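Abhydrolase domain-containing protein (Exiguobacterium antarcticum, PDB 5H3H) is an alpha/beta-hydrolase-fold esterase that probably cleaves carboxylic esters with a serine nucleophile and may also act as a perhydrolase. Local coordinates at residues B[254-257]-B[258-261]. Sequence-based numbering, arbitrary orientation.
Sequences EREK and FTET
Four successive i+4 to i hydrogen bonds, from the amides of Phe258, Thr259, Glu260 and Thr261 to the carbonyls of Glu254, Arg255, Glu256 and Lys257, define the first turns of helix 255-267, the C-terminal helix of the alpha/beta-hydrolase fold. Glu254, at the N-cap position, supplies the first acceptor: Phe258 N donates to Glu254 O at 2.8 Å. The side chain of Glu254 turns elsewhere, its OE1 accepting hydrogen bonds from Ser246 OG and Glu245 N. With CG anti to the backbone N (chi1 -175°), Phe258 turns its ring away from this turn, to Met215, Met250 and Phe251. Thr259 OG1 sits 2.8 Å from Arg255 O and 3.0 Å from Glu256 O; its single proton can serve just one at a time. A water donates to the same hydroxyl and, weakly, to Glu256 OE1. Arg255 NH2 forms a hydrogen-bonded salt bridge to Glu256 OE1 at 2.7 Å, from above the carboxylate plane. Glu260 OE1 forms a salt bridge with Arg43 NE on helix 38-46, while Lys257, extended beside Thr261, hydrogen-bonds through NZ to Val242 O and makes a cation-pi contact with Phe243. Thr261 N and Thr261 OG1 grip Lys257 O from opposite faces of its plane, the Thr261 OG1 to Lys257 O distance being 2.6 Å.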
loop_
_atom_site.group_PDB
_atom_site.type_symbol
_atom_site.label_atom_id
_atom_site.label_comp_id
_atom_site.label_asym_id
_atom_site.label_seq_id
_atom_site.Cartn_x
_atom_site.Cartn_y
_atom_site.Cartn_z
ATOM N N GLU B 254 9.558 -21.787 25.142
ATOM C CA GLU B 254 9.013 -22.963 24.423
ATOM C C GLU B 254 9.689 -23.068 23.074
ATOM O O GLU B 254 9.066 -23.109 22.031
ATOM C CB GLU B 254 7.463 -22.914 24.258
ATOM C CG GLU B 254 6.670 -23.200 25.566
ATOM C CD GLU B 254 5.118 -23.079 25.461
ATOM O OE1 GLU B 254 4.537 -22.010 25.874
ATOM O OE2 GLU B 254 4.473 -24.031 24.956
ATOM N N ARG B 255 11.004 -23.126 23.140
ATOM C CA ARG B 255 11.826 -23.148 21.975
ATOM C C ARG B 255 11.341 -24.084 20.877
ATOM O O ARG B 255 11.162 -23.668 19.733
ATOM C CB ARG B 255 13.267 -23.499 22.330
ATOM C CG ARG B 255 14.177 -23.161 21.141
ATOM C CD ARG B 255 15.307 -24.097 20.787
ATOM N NE ARG B 255 14.965 -25.520 20.839
ATOM C CZ ARG B 255 15.165 -26.258 21.912
ATOM N NH1 ARG B 255 15.655 -25.697 23.012
ATOM N NH2 ARG B 255 14.816 -27.536 21.912
ATOM N N GLU B 256 11.199 -25.359 21.218
ATOM C CA GLU B 256 10.796 -26.376 20.261
ATOM C C GLU B 256 9.432 -26.135 19.637
ATOM O O GLU B 256 9.280 -26.199 18.377
ATOM C CB GLU B 256 10.849 -27.751 20.928
ATOM C CG GLU B 256 11.056 -28.890 19.948
ATOM C CD GLU B 256 12.523 -29.146 19.652
ATOM O OE1 GLU B 256 13.337 -28.194 19.730
ATOM O OE2 GLU B 256 12.876 -30.304 19.328
ATOM N N LYS B 257 8.442 -25.795 20.473
ATOM C CA LYS B 257 7.104 -25.507 19.956
ATOM C C LYS B 257 7.093 -24.237 19.064
ATOM O O LYS B 257 6.506 -24.188 17.957
ATOM C CB LYS B 257 6.110 -25.379 21.100
ATOM C CG LYS B 257 4.670 -25.314 20.616
ATOM C CD LYS B 257 3.737 -24.962 21.768
ATOM C CE LYS B 257 2.408 -24.492 21.254
ATOM N NZ LYS B 257 1.491 -24.134 22.375
ATOM N N PHE B 258 7.780 -23.212 19.532
ATOM C CA PHE B 258 7.858 -21.973 18.757
ATOM C C PHE B 258 8.482 -22.268 17.393
ATOM O O PHE B 258 7.888 -21.918 16.372
ATOM C CB PHE B 258 8.647 -20.898 19.517
ATOM C CG PHE B 258 8.660 -19.567 18.816
ATOM C CD1 PHE B 258 7.632 -18.675 18.968
ATOM C CD2 PHE B 258 9.695 -19.219 17.992
ATOM C CE1 PHE B 258 7.613 -17.461 18.308
ATOM C CE2 PHE B 258 9.692 -18.005 17.355
ATOM C CZ PHE B 258 8.653 -17.127 17.507
ATOM N N THR B 259 9.661 -22.912 17.379
ATOM C CA THR B 259 10.344 -23.245 16.125
ATOM C C THR B 259 9.525 -24.141 15.206
ATOM O O THR B 259 9.387 -23.890 14.040
ATOM C CB THR B 259 11.790 -23.846 16.336
ATOM O OG1 THR B 259 11.780 -24.936 17.272
ATOM C CG2 THR B 259 12.646 -22.896 16.931
ATOM N N GLU B 260 8.940 -25.193 15.725
ATOM C CA GLU B 260 8.277 -26.103 14.830
ATOM C C GLU B 260 6.893 -25.587 14.347
ATOM O O GLU B 260 6.527 -25.853 13.244
ATOM C CB GLU B 260 8.277 -27.507 15.444
ATOM C CG GLU B 260 9.691 -28.086 15.655
ATOM C CD GLU B 260 10.521 -28.302 14.368
ATOM O OE1 GLU B 260 11.751 -28.078 14.415
ATOM O OE2 GLU B 260 9.978 -28.720 13.323
ATOM N N THR B 261 6.197 -24.745 15.120
ATOM C CA THR B 261 5.052 -23.966 14.625
ATOM C C THR B 261 5.437 -22.980 13.485
ATOM O O THR B 261 4.701 -22.784 12.512
ATOM C CB THR B 261 4.435 -23.145 15.790
ATOM O OG1 THR B 261 4.103 -24.015 16.884
ATOM C CG2 THR B 261 3.185 -22.410 15.381
HETATM O O HOH W 1 13.493 -27.215 17.144
#